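Local coordinates for uncharacterized protein (Sulfolobus turreted icosahedral virus 1, PDB 6BO3) that forms part of the turrets of the viral capsid, probably at the fivefold vertices, with two jelly-roll domains in tandem, at residues Phe37-Arg42 and Ala95-Glu100; Gly53-Asp58 and Ser107-Asn112; Gln85-Tyr90 and Ser127-Glu132; Gly160-Ser165 and Ile197-Gly202. The protein carries 1 engineered substitution. All coordinates share one frame; numbering follows the deposited sequence.

Contact 1: residues Phe37-Arg42 and Ala95-Glu100; sequences FEIGER and AEIIVE
Phe-37 and Ile-97 form an antiparallel hydrogen-bonded pair. Phe-37 N reaches Ile-97 O at 2.7 Å in an almost straight bond (171° at the hydrogen), and Ile-97 N returns to Phe-37 O at 2.9 Å. Past the non-hydrogen-bonded pair Glu-38/Glu-96, two residues on, the ladder ends at a shared acceptor. Ala-95 O takes Ile-39 N at 2.8 Å and Gly-40 N at 3.0 Å, both from the same face of its carbonyl plane. Ile-39 N stands well above that plane and its bond is bent (141°), whereas the Gly-40 bond is nearly straight. Between these bonds, Glu-96 CA makes a CH···O contact of 3.2 Å with Phe-37 O.

Ala-95 and Glu-96 both face Leu-62 on the next strand, a classic beta bulge. The strand order 34-38, 96-101, 57-62, 78-81 is that of the CHEF sheet of a jelly roll, so this contact joins its C and H strands at the sheet edge.

Among apolar groups, Ile-39 and Ile-97 cross at a slant, CD1 to CD1 3.9 Å. The Phe-37 ring swings away from Ile-97, because CG lies anti to the backbone N (chi1 -161°), and packs against strand 20-28 and Leu-115 across the sandwich. Glu-38 and Glu-96 point to the opposite face; there the extended chain of Glu-96 lays its CG 3.3 Å from Phe-37 O.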
loop_
_atom_site.group_PDB
_atom_site.type_symbol
_atom_site.label_atom_id
_atom_site.label_comp_id
_atom_site.label_asym_id
_atom_site.label_seq_id
_atom_site.Cartn_x
_atom_site.Cartn_y
_atom_site.Cartn_z
ATOM N N PHE A 37 22.477 -10.945 -1.615
ATOM C CA PHE A 37 22.153 -10.670 -2.995
ATOM C C PHE A 37 23.284 -9.999 -3.771
ATOM O O PHE A 37 23.711 -8.879 -3.449
ATOM C CB PHE A 37 20.871 -9.856 -3.107
ATOM C CG PHE A 37 20.271 -9.929 -4.464
ATOM C CD1 PHE A 37 20.698 -9.071 -5.463
ATOM C CD2 PHE A 37 19.349 -10.918 -4.776
ATOM C CE1 PHE A 37 20.173 -9.157 -6.735
ATOM C CE2 PHE A 37 18.822 -11.011 -6.045
ATOM C CZ PHE A 37 19.232 -10.130 -7.027
ATOM N N GLU A 38 23.772 -10.678 -4.802
ATOM C CA GLU A 38 24.826 -10.100 -5.634
ATOM C C GLU A 38 24.255 -9.176 -6.707
ATOM O O GLU A 38 23.492 -9.610 -7.576
ATOM C CB GLU A 38 25.722 -11.161 -6.271
ATOM C CG GLU A 38 27.007 -10.564 -6.874
ATOM C CD GLU A 38 27.698 -11.455 -7.903
ATOM O OE1 GLU A 38 28.944 -11.454 -7.936
ATOM O OE2 GLU A 38 27.025 -12.137 -8.703
ATOM N N ILE A 39 24.623 -7.897 -6.627
ATOM C CA ILE A 39 24.277 -6.896 -7.648
ATOM C C ILE A 39 25.373 -6.838 -8.735
ATOM O O ILE A 39 25.071 -6.646 -9.927
ATOM C CB ILE A 39 24.079 -5.474 -7.040
ATOM C CG1 ILE A 39 23.012 -5.440 -5.923
ATOM C CG2 ILE A 39 23.742 -4.478 -8.137
ATOM C CD1 ILE A 39 21.606 -5.822 -6.346
ATOM N N GLY A 40 26.633 -7.000 -8.324
ATOM C CA GLY A 40 27.770 -7.053 -9.254
ATOM C C GLY A 40 28.553 -5.746 -9.258
ATOM O O GLY A 40 28.057 -4.710 -8.791
ATOM N N GLU A 41 29.757 -5.795 -9.821
ATOM C CA GLU A 41 30.757 -4.733 -9.630
ATOM C C GLU A 41 30.426 -3.350 -10.206
ATOM O O GLU A 41 30.525 -2.365 -9.488
ATOM C CB GLU A 41 32.166 -5.183 -10.084
ATOM C CG GLU A 41 32.332 -5.534 -11.563
ATOM C CD GLU A 41 33.790 -5.542 -12.017
ATOM O OE1 GLU A 41 34.676 -5.906 -11.210
ATOM O OE2 GLU A 41 34.057 -5.186 -13.189
ATOM N N ARG A 42 30.039 -3.252 -11.471
ATOM C CA ARG A 42 30.018 -1.932 -12.126
ATOM C C ARG A 42 28.594 -1.430 -12.302
ATOM O O ARG A 42 28.246 -0.866 -13.335
ATOM C CB ARG A 42 30.746 -2.012 -13.473
ATOM N N ALA A 95 27.408 -3.352 -4.893
ATOM C CA ALA A 95 27.810 -4.651 -5.426
ATOM C C ALA A 95 27.084 -5.825 -4.759
ATOM O O ALA A 95 26.944 -6.869 -5.374
ATOM C CB ALA A 95 29.310 -4.831 -5.306
ATOM N N GLU A 96 26.662 -5.658 -3.510
ATOM C CA GLU A 96 25.974 -6.714 -2.751
ATOM C C GLU A 96 25.048 -6.088 -1.714
ATOM O O GLU A 96 25.401 -5.061 -1.120
ATOM C CB GLU A 96 26.974 -7.677 -2.074
ATOM C CG GLU A 96 26.298 -8.829 -1.338
ATOM C CD GLU A 96 27.250 -9.833 -0.697
ATOM O OE1 GLU A 96 26.768 -10.932 -0.345
ATOM O OE2 GLU A 96 28.456 -9.544 -0.526
ATOM N N ILE A 97 23.854 -6.673 -1.561
ATOM C CA ILE A 97 22.920 -6.366 -0.481
ATOM C C ILE A 97 22.877 -7.599 0.433
ATOM O O ILE A 97 22.607 -8.729 -0.032
ATOM C CB ILE A 97 21.481 -6.037 -0.985
ATOM C CG1 ILE A 97 21.458 -4.845 -1.949
ATOM C CG2 ILE A 97 20.545 -5.751 0.184
ATOM C CD1 ILE A 97 20.243 -4.834 -2.865
ATOM N N ILE A 98 23.178 -7.398 1.708
ATOM C CA ILE A 98 23.096 -8.469 2.705
ATOM C C ILE A 98 21.917 -8.154 3.619
ATOM O O ILE A 98 21.804 -7.045 4.162
ATOM C CB ILE A 98 24.417 -8.653 3.490
ATOM C CG1 ILE A 98 25.573 -8.954 2.520
ATOM C CG2 ILE A 98 24.284 -9.767 4.536
ATOM C CD1 ILE A 98 26.951 -8.869 3.140
ATOM N N VAL A 99 21.018 -9.121 3.755
ATOM C CA VAL A 99 19.907 -9.014 4.695
ATOM C C VAL A 99 20.092 -10.035 5.811
ATOM O O VAL A 99 20.294 -11.223 5.519
ATOM C CB VAL A 99 18.569 -9.300 4.009
ATOM C CG1 VAL A 99 17.445 -9.360 5.033
ATOM C CG2 VAL A 99 18.265 -8.266 2.926
ATOM N N GLU A 100 19.998 -9.580 7.068
ATOM C CA GLU A 100 20.134 -10.451 8.241
ATOM C C GLU A 100 18.973 -10.269 9.227
ATOM O O GLU A 100 18.578 -9.139 9.531
ATOM C CB GLU A 100 21.443 -10.173 9.001
ATOM C CG GLU A 100 22.738 -10.226 8.188
ATOM C CD GLU A 100 23.885 -9.455 8.847
ATOM O OE1 GLU A 100 23.856 -9.248 10.078
ATOM O OE2 GLU A 100 24.831 -9.053 8.137
#

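Contact 2: residues Gly53-Asp58 and Ser107-Asn112; sequences GQAVID and SGVSSN
Ala-55 and Gln-54 direct consecutive backbone amides at two adjacent serines. Ala-55 N donates to Ser-111 OG at 2.9 Å, somewhat bent at 146°. Gln-54 N donates to Ser-110 O at 3.0 Å, approaching from 35° off the carbonyl plane. The Ser-111 hydroxyl lies beside its own backbone N, anti to the carbonyl carbon (chi1 -69°), which turns it in under the bend of residues 53-55. There it also makes a weak hydrogen bond to Asn-51 OD1, while Asn-51 ND2 binds Ala-55 O.

Backbone packing is close at Gly-53 and Ser-111, an antiparallel non-hydrogen-bonded pair whose CA atoms are 4.0 Å apart. Gly-53 has no side chain to hold the backbones apart, which fits so short a CA-CA distance.

The apolar part is carried by Val-109, whose two methyls lie side by side against consecutive residues. CG2 packs on Ala-55, 3.8 Å from its CA and 4.0 Å from its CB. CG1 lies along Gln-54, 4.1 Å from that residue's CB. Tyr-101 touches both Ala-55 and Val-109.

The contact thus brings the corner linking strands 44-53 and 57-62 against the start of strand 111-120, where two jelly-roll sheets are bridged. Chemically, a regular ladder is replaced by a side-chain acceptor: the buried hydroxyl of Ser-111 serves an amide that has left the sheet, and its further, weak bond to Asn-51 OD1 may help to orient it.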
loop_
_atom_site.group_PDB
_atom_site.type_symbol
_atom_site.label_atom_id
_atom_site.label_comp_id
_atom_site.label_asym_id
_atom_site.label_seq_id
_atom_site.Cartn_x
_atom_site.Cartn_y
_atom_site.Cartn_z
ATOM N N GLY A 53 6.522 -8.108 6.995
ATOM C CA GLY A 53 6.292 -8.949 8.145
ATOM C C GLY A 53 6.860 -8.321 9.388
ATOM O O GLY A 53 7.183 -7.114 9.406
ATOM N N GLN A 54 7.041 -9.164 10.397
ATOM C CA GLN A 54 7.243 -8.730 11.779
ATOM C C GLN A 54 8.688 -8.790 12.272
ATOM O O GLN A 54 8.953 -8.398 13.405
ATOM C CB GLN A 54 6.375 -9.579 12.717
ATOM C CG GLN A 54 4.880 -9.376 12.538
ATOM C CD GLN A 54 4.360 -9.921 11.214
ATOM O OE1 GLN A 54 4.665 -11.057 10.830
ATOM N NE2 GLN A 54 3.570 -9.113 10.508
ATOM N N ALA A 55 9.606 -9.309 11.462
ATOM C CA ALA A 55 10.997 -9.419 11.881
ATOM C C ALA A 55 11.703 -8.131 11.563
ATOM O O ALA A 55 11.628 -7.655 10.445
ATOM C CB ALA A 55 11.701 -10.560 11.173
ATOM N N VAL A 56 12.398 -7.587 12.549
ATOM C CA VAL A 56 13.358 -6.518 12.299
ATOM C C VAL A 56 14.516 -7.124 11.525
ATOM O O VAL A 56 14.975 -8.224 11.858
ATOM C CB VAL A 56 13.894 -5.939 13.603
ATOM C CG1 VAL A 56 15.001 -4.924 13.334
ATOM C CG2 VAL A 56 12.765 -5.311 14.399
ATOM N N ILE A 57 14.987 -6.415 10.505
ATOM C CA ILE A 57 16.070 -6.906 9.673
ATOM C C ILE A 57 17.171 -5.864 9.560
ATOM O O ILE A 57 16.925 -4.635 9.677
ATOM C CB ILE A 57 15.617 -7.357 8.249
ATOM C CG1 ILE A 57 14.874 -6.251 7.482
ATOM C CG2 ILE A 57 14.726 -8.596 8.300
ATOM C CD1 ILE A 57 14.675 -6.574 6.012
ATOM N N ASP A 58 18.383 -6.377 9.388
ATOM C CA ASP A 58 19.571 -5.552 9.159
ATOM C C ASP A 58 20.038 -5.686 7.727
ATOM O O ASP A 58 20.251 -6.801 7.220
ATOM C CB ASP A 58 20.698 -5.921 10.115
ATOM C CG ASP A 58 20.262 -5.899 11.560
ATOM O OD1 ASP A 58 19.655 -4.892 11.999
ATOM O OD2 ASP A 58 20.528 -6.903 12.256
ATOM N N SER A 107 11.433 -14.054 19.664
ATOM C CA SER A 107 11.534 -15.314 18.932
ATOM C C SER A 107 10.217 -15.620 18.210
ATOM O O SER A 107 9.136 -15.265 18.689
ATOM C CB SER A 107 11.929 -16.462 19.861
ATOM O OG SER A 107 10.996 -16.593 20.906
ATOM N N GLY A 108 10.322 -16.249 17.042
ATOM C CA GLY A 108 9.149 -16.678 16.279
ATOM C C GLY A 108 8.596 -15.673 15.275
ATOM O O GLY A 108 7.720 -16.023 14.486
ATOM N N VAL A 109 9.080 -14.429 15.300
ATOM C CA VAL A 109 8.705 -13.450 14.267
ATOM C C VAL A 109 9.410 -13.798 12.960
ATOM O O VAL A 109 10.522 -14.322 12.966
ATOM C CB VAL A 109 9.066 -11.983 14.636
ATOM C CG1 VAL A 109 8.278 -11.502 15.854
ATOM C CG2 VAL A 109 10.576 -11.816 14.837
ATOM N N SER A 110 8.763 -13.500 11.843
ATOM C CA SER A 110 9.380 -13.685 10.539
ATOM C C SER A 110 8.909 -12.603 9.590
ATOM O O SER A 110 7.885 -11.948 9.833
ATOM C CB SER A 110 9.041 -15.058 9.954
ATOM O OG SER A 110 7.649 -15.176 9.722
ATOM N N SER A 111 9.659 -12.423 8.511
ATOM C CA SER A 111 9.237 -11.564 7.422
ATOM C C SER A 111 9.436 -12.226 6.071
ATOM O O SER A 111 10.262 -13.129 5.904
ATOM C CB SER A 111 9.988 -10.231 7.451
ATOM O OG SER A 111 9.605 -9.456 8.566
ATOM N N ASN A 112 8.640 -11.780 5.116
ATOM C CA ASN A 112 8.890 -12.056 3.728
ATOM C C ASN A 112 9.611 -10.825 3.191
ATOM O O ASN A 112 9.033 -9.745 3.095
ATOM C CB ASN A 112 7.591 -12.286 2.971
ATOM C CG ASN A 112 7.823 -12.573 1.504
ATOM O OD1 ASN A 112 8.888 -13.058 1.120
ATOM N ND2 ASN A 112 6.835 -12.264 0.676
#

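Contact 3: residues Gln85-Tyr90 and Ser127-Glu132; sequences QILKFY and SQISIE
Ile-86 N donates to Glu-132 O at 2.8 Å, with the oxygen's C=O pointing almost straight at the nitrogen, and Glu-132 N returns to Ile-86 O. The same reciprocal pairing recurs at Lys-88 with Ser-130 and at Tyr-90 with Gln-128, making six backbone bonds; the strand axes run antiparallel at 163°. On the outward face, Lys-88 stretches its extended chain past Ser-130, whose OG lies 3.5 Å from Lys-88 CB. Its ammonium then meets the Glu-132 carboxylate in a long salt bridge, NZ to OE1 3.4 Å. Glu-132 can reach it because CG sits between its backbone N and carbonyl carbon (chi1 65°).

The other face is apolar. Leu-87 CD1 touches Ile-131 CG1 at 3.6 Å. Phe-89 and Ile-129 lie side by side, CD1 to CG2 4.1 Å, and the Phe-89 ring makes an edge-to-face pair with Phe-45. At the start of strand 85-93 the Gln-85 amide passes Ile-131 CG2, its OE1 bonded to Ser-82 N and its NE2 to Asn-133 OD1. Leu-81 and Ile-79 of the facing sheet cover this side. The order 20-28, 111-120, 44-53, 85-93 is that of a jelly-roll BIDG sheet, here extended beyond its G strand by strand 128-133.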
loop_
_atom_site.group_PDB
_atom_site.type_symbol
_atom_site.label_atom_id
_atom_site.label_comp_id
_atom_site.label_asym_id
_atom_site.label_seq_id
_atom_site.Cartn_x
_atom_site.Cartn_y
_atom_site.Cartn_z
ATOM N N GLN A 85 8.760 -1.902 7.141
ATOM C CA GLN A 85 9.454 -0.793 6.509
ATOM C C GLN A 85 9.943 -1.149 5.116
ATOM O O GLN A 85 10.142 -2.333 4.781
ATOM C CB GLN A 85 10.603 -0.270 7.380
ATOM C CG GLN A 85 10.097 0.577 8.528
ATOM C CD GLN A 85 11.193 1.370 9.194
ATOM O OE1 GLN A 85 12.274 0.845 9.439
ATOM N NE2 GLN A 85 10.923 2.641 9.489
ATOM N N ILE A 86 10.104 -0.106 4.306
ATOM C CA ILE A 86 10.544 -0.237 2.929
ATOM C C ILE A 86 11.785 0.626 2.732
ATOM O O ILE A 86 11.832 1.793 3.160
ATOM C CB ILE A 86 9.457 0.176 1.925
ATOM C CG1 ILE A 86 8.222 -0.718 2.072
ATOM C CG2 ILE A 86 9.952 0.116 0.481
ATOM C CD1 ILE A 86 7.017 -0.098 1.426
ATOM N N LEU A 87 12.796 0.015 2.115
ATOM C CA LEU A 87 14.027 0.710 1.749
ATOM C C LEU A 87 14.015 0.956 0.222
ATOM O O LEU A 87 13.993 0.029 -0.619
ATOM C CB LEU A 87 15.258 -0.064 2.233
ATOM C CG LEU A 87 16.645 0.468 1.846
ATOM C CD1 LEU A 87 16.889 1.805 2.500
ATOM C CD2 LEU A 87 17.752 -0.484 2.248
ATOM N N LYS A 88 13.952 2.233 -0.120
ATOM C CA LYS A 88 13.867 2.669 -1.498
ATOM C C LYS A 88 15.272 3.076 -1.962
ATOM O O LYS A 88 16.028 3.724 -1.221
ATOM C CB LYS A 88 12.880 3.835 -1.675
ATOM C CG LYS A 88 11.430 3.602 -1.232
ATOM C CD LYS A 88 10.563 4.821 -1.546
ATOM C CE LYS A 88 9.179 4.745 -0.921
ATOM N NZ LYS A 88 8.180 5.611 -1.626
ATOM N N PHE A 89 15.603 2.638 -3.173
ATOM C CA PHE A 89 16.873 2.898 -3.820
ATOM C C PHE A 89 16.621 3.681 -5.088
ATOM O O PHE A 89 15.723 3.343 -5.891
ATOM C CB PHE A 89 17.574 1.586 -4.230
ATOM C CG PHE A 89 17.844 0.635 -3.090
ATOM C CD1 PHE A 89 19.128 0.461 -2.592
ATOM C CD2 PHE A 89 16.826 -0.137 -2.565
ATOM C CE1 PHE A 89 19.382 -0.439 -1.567
ATOM C CE2 PHE A 89 17.066 -1.028 -1.524
ATOM C CZ PHE A 89 18.355 -1.189 -1.034
ATOM N N TYR A 90 17.439 4.705 -5.301
ATOM C CA TYR A 90 17.538 5.312 -6.618
ATOM C C TYR A 90 18.999 5.454 -7.051
ATOM O O TYR A 90 19.756 6.244 -6.463
ATOM C CB TYR A 90 16.835 6.685 -6.708
ATOM C CG TYR A 90 16.969 7.250 -8.106
ATOM C CD1 TYR A 90 17.742 8.386 -8.362
ATOM C CD2 TYR A 90 16.381 6.604 -9.193
ATOM C CE1 TYR A 90 17.893 8.874 -9.652
ATOM C CE2 TYR A 90 16.528 7.077 -10.479
ATOM C CZ TYR A 90 17.285 8.215 -10.707
ATOM O OH TYR A 90 17.426 8.686 -11.983
ATOM N N SER A 127 22.630 9.606 -6.301
ATOM C CA SER A 127 22.307 8.285 -5.752
ATOM C C SER A 127 21.625 8.520 -4.421
ATOM O O SER A 127 22.068 9.340 -3.635
ATOM C CB SER A 127 23.566 7.445 -5.556
ATOM O OG SER A 127 24.209 7.290 -6.794
ATOM N N GLN A 128 20.530 7.827 -4.160
ATOM C CA GLN A 128 19.763 8.131 -2.959
ATOM C C GLN A 128 19.110 6.888 -2.410
ATOM O O GLN A 128 18.836 5.945 -3.156
ATOM C CB GLN A 128 18.686 9.187 -3.235
ATOM C CG GLN A 128 19.204 10.520 -3.730
ATOM C CD GLN A 128 18.088 11.508 -4.008
ATOM O OE1 GLN A 128 17.136 11.197 -4.716
ATOM N NE2 GLN A 128 18.213 12.705 -3.469
ATOM N N ILE A 129 18.903 6.891 -1.095
ATOM C CA ILE A 129 18.023 5.927 -0.431
ATOM C C ILE A 129 17.002 6.693 0.409
ATOM O O ILE A 129 17.194 7.868 0.730
ATOM C CB ILE A 129 18.774 4.854 0.422
ATOM C CG1 ILE A 129 19.594 5.478 1.565
ATOM C CG2 ILE A 129 19.645 3.971 -0.467
ATOM C CD1 ILE A 129 20.188 4.449 2.517
ATOM N N SER A 130 15.880 6.048 0.703
ATOM C CA SER A 130 14.930 6.599 1.654
ATOM C C SER A 130 14.254 5.422 2.305
ATOM O O SER A 130 14.374 4.298 1.837
ATOM C CB SER A 130 13.898 7.550 1.008
ATOM O OG SER A 130 13.064 6.872 0.082
ATOM N N ILE A 131 13.594 5.679 3.415
ATOM C CA ILE A 131 12.913 4.622 4.138
ATOM C C ILE A 131 11.524 5.129 4.457
ATOM O O ILE A 131 11.365 6.260 4.911
ATOM C CB ILE A 131 13.674 4.220 5.417
ATOM C CG1 ILE A 131 14.975 3.483 5.051
ATOM C CG2 ILE A 131 12.808 3.325 6.298
ATOM C CD1 ILE A 131 15.875 3.099 6.208
ATOM N N GLU A 132 10.515 4.303 4.225
ATOM C CA GLU A 132 9.193 4.632 4.725
ATOM C C GLU A 132 8.473 3.414 5.309
ATOM O O GLU A 132 8.852 2.265 5.052
ATOM C CB GLU A 132 8.366 5.314 3.643
ATOM C CG GLU A 132 8.023 4.465 2.431
ATOM C CD GLU A 132 6.958 5.125 1.559
ATOM O OE1 GLU A 132 6.932 6.375 1.494
ATOM O OE2 GLU A 132 6.142 4.406 0.941
#

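Contact 4: residues Gly160-Ser165 and Ile197-Gly202; sequences GYLIIS and IPVIAG
Leu-162 N bonds to Ile-197 O at 2.8 Å, and Ile-197 N bonds back to Leu-162 O at 2.9 Å. A second reciprocal pair joins Gly-160 and Val-199: Val-199 N reaches Gly-160 O at 2.9 Å, and Gly-160 N gives the longer bond, 3.1 Å to Val-199 O. Tyr-161 and Pro-198 make the non-hydrogen-bonded pair between them, a place where proline's missing N-H costs no cross-strand bond.

Side chains then divide by face. On the exposed one, the Tyr-161 ring passes Pro-198 at a slant, CE1 3.7 Å from Pro-198 CB. On the buried one, Val-199 CG1 meets Leu-162 CB at 3.8 Å. With CG1 beside the backbone N (chi1 -69°), Val-199 CG2 falls between backbone N and carbonyl carbon and comes within 3.4 Å of Gly-160 O, beside Leu-162 N. Farther along, the CD1 methyls of Ile-164 and Ile-197 touch at 3.6 Å. The short strand axes lie 134° apart, well off antiparallel; three bridges join these segments.

Backbone pairing goes on between Ile-164 and Asn-195, whose ND2 also bonds Ile-164 O, and Asn-159 OD1 holds Ala-201 N where the chain leaves the sheet. Leu-162, Ile-164 and Val-199 pack on strand 173-181 of the facing sheet. Strand 160-167 is flanked on its other side by 213-222, so the contact joins the D and outermost G strands of a jelly-roll BIDG sheet.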
loop_
_atom_site.group_PDB
_atom_site.type_symbol
_atom_site.label_atom_id
_atom_site.label_comp_id
_atom_site.label_asym_id
_atom_site.label_seq_id
_atom_site.Cartn_x
_atom_site.Cartn_y
_atom_site.Cartn_z
ATOM N N GLY A 160 -12.750 2.875 8.654
ATOM C CA GLY A 160 -12.042 3.248 7.443
ATOM C C GLY A 160 -12.723 4.374 6.692
ATOM O O GLY A 160 -13.323 5.271 7.282
ATOM N N TYR A 161 -12.622 4.323 5.375
ATOM C CA TYR A 161 -13.069 5.415 4.534
ATOM C C TYR A 161 -14.014 4.860 3.520
ATOM O O TYR A 161 -13.645 4.002 2.744
ATOM C CB TYR A 161 -11.889 6.045 3.804
ATOM C CG TYR A 161 -11.059 6.933 4.677
ATOM C CD1 TYR A 161 -11.531 8.178 5.064
ATOM C CD2 TYR A 161 -9.800 6.527 5.125
ATOM C CE1 TYR A 161 -10.779 9.008 5.868
ATOM C CE2 TYR A 161 -9.039 7.348 5.936
ATOM C CZ TYR A 161 -9.533 8.587 6.303
ATOM O OH TYR A 161 -8.786 9.408 7.107
ATOM N N LEU A 162 -15.227 5.363 3.514
ATOM C CA LEU A 162 -16.205 4.942 2.543
ATOM C C LEU A 162 -15.976 5.760 1.281
ATOM O O LEU A 162 -15.808 6.980 1.349
ATOM C CB LEU A 162 -17.607 5.139 3.104
ATOM C CG LEU A 162 -18.763 4.779 2.202
ATOM C CD1 LEU A 162 -18.813 3.271 1.997
ATOM C CD2 LEU A 162 -20.047 5.306 2.820
ATOM N N ILE A 163 -15.912 5.069 0.142
ATOM C CA ILE A 163 -15.735 5.697 -1.161
ATOM C C ILE A 163 -17.023 5.492 -1.970
ATOM O O ILE A 163 -17.439 4.351 -2.236
ATOM C CB ILE A 163 -14.504 5.098 -1.904
ATOM C CG1 ILE A 163 -13.251 5.139 -1.006
ATOM C CG2 ILE A 163 -14.302 5.756 -3.267
ATOM C CD1 ILE A 163 -12.313 6.312 -1.226
ATOM N N ILE A 164 -17.672 6.601 -2.328
ATOM C CA ILE A 164 -18.812 6.589 -3.244
ATOM C C ILE A 164 -18.382 7.277 -4.544
ATOM O O ILE A 164 -18.223 8.504 -4.563
ATOM C CB ILE A 164 -20.031 7.314 -2.621
ATOM C CG1 ILE A 164 -20.398 6.715 -1.259
ATOM C CG2 ILE A 164 -21.246 7.285 -3.522
ATOM C CD1 ILE A 164 -20.262 7.704 -0.126
ATOM N N SER A 165 -18.188 6.505 -5.615
ATOM C CA SER A 165 -17.803 7.061 -6.934
ATOM C C SER A 165 -19.075 7.167 -7.778
ATOM O O SER A 165 -19.782 6.178 -7.980
ATOM C CB SER A 165 -16.727 6.190 -7.617
ATOM O OG SER A 165 -16.643 6.375 -9.020
ATOM N N ILE A 197 -15.552 9.536 2.665
ATOM C CA ILE A 197 -16.120 9.851 3.975
ATOM C C ILE A 197 -15.526 8.929 5.042
ATOM O O ILE A 197 -15.627 7.706 4.909
ATOM C CB ILE A 197 -17.657 9.665 3.987
ATOM C CG1 ILE A 197 -18.352 10.517 2.908
ATOM C CG2 ILE A 197 -18.202 9.975 5.371
ATOM C CD1 ILE A 197 -19.758 10.059 2.549
ATOM N N PRO A 198 -14.899 9.497 6.098
ATOM C CA PRO A 198 -14.473 8.607 7.187
ATOM C C PRO A 198 -15.686 8.006 7.913
ATOM O O PRO A 198 -16.661 8.715 8.184
ATOM C CB PRO A 198 -13.643 9.507 8.101
ATOM C CG PRO A 198 -14.048 10.903 7.772
ATOM C CD PRO A 198 -14.531 10.906 6.348
ATOM N N VAL A 199 -15.615 6.704 8.188
ATOM C CA VAL A 199 -16.750 5.928 8.710
ATOM C C VAL A 199 -16.323 4.955 9.804
ATOM O O VAL A 199 -15.229 4.401 9.793
ATOM C CB VAL A 199 -17.506 5.147 7.599
ATOM C CG1 VAL A 199 -18.235 6.104 6.673
ATOM C CG2 VAL A 199 -16.564 4.244 6.800
ATOM N N ILE A 200 -17.196 4.749 10.774
ATOM C CA ILE A 200 -16.876 3.802 11.817
ATOM C C ILE A 200 -17.608 2.492 11.524
ATOM O O ILE A 200 -18.661 2.473 10.867
ATOM C CB ILE A 200 -17.083 4.398 13.231
ATOM C CG1 ILE A 200 -18.550 4.469 13.629
ATOM C CG2 ILE A 200 -16.474 5.801 13.294
ATOM C CD1 ILE A 200 -18.739 4.824 15.092
ATOM N N ALA A 201 -16.976 1.395 11.923
ATOM C CA ALA A 201 -17.534 0.061 11.748
ATOM C C ALA A 201 -18.966 -0.015 12.287
ATOM O O ALA A 201 -19.263 0.495 13.380
ATOM C CB ALA A 201 -16.652 -0.967 12.433
ATOM N N GLY A 202 -19.840 -0.645 11.507
ATOM C CA GLY A 202 -21.243 -0.835 11.879
ATOM C C GLY A 202 -22.171 0.256 11.368
ATOM O O GLY A 202 -23.394 0.185 11.571
#

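Overall arrangement
From the N terminus, contacts 1, 2 and 3 open in turn at 37-42, 53-58 and 85-90, before any has closed; they close at 95-100, 107-112 and 127-132 in the same order, so each crosses the other two, as expected of the interleaved strands of a jelly roll. Contact 1 lies in the four-stranded sheet of the first domain, contact 3 at the edge of the five-stranded one, and contact 2 bridges both. Contacts 1 and 2 touch directly, Glu-100 O lying 2.8 Å from Asp-58 N. Contact 4 follows in series, closing a 31-residue excursion within the second domain; its centre is about 44 Å from that of contact 1, across the chain's centre.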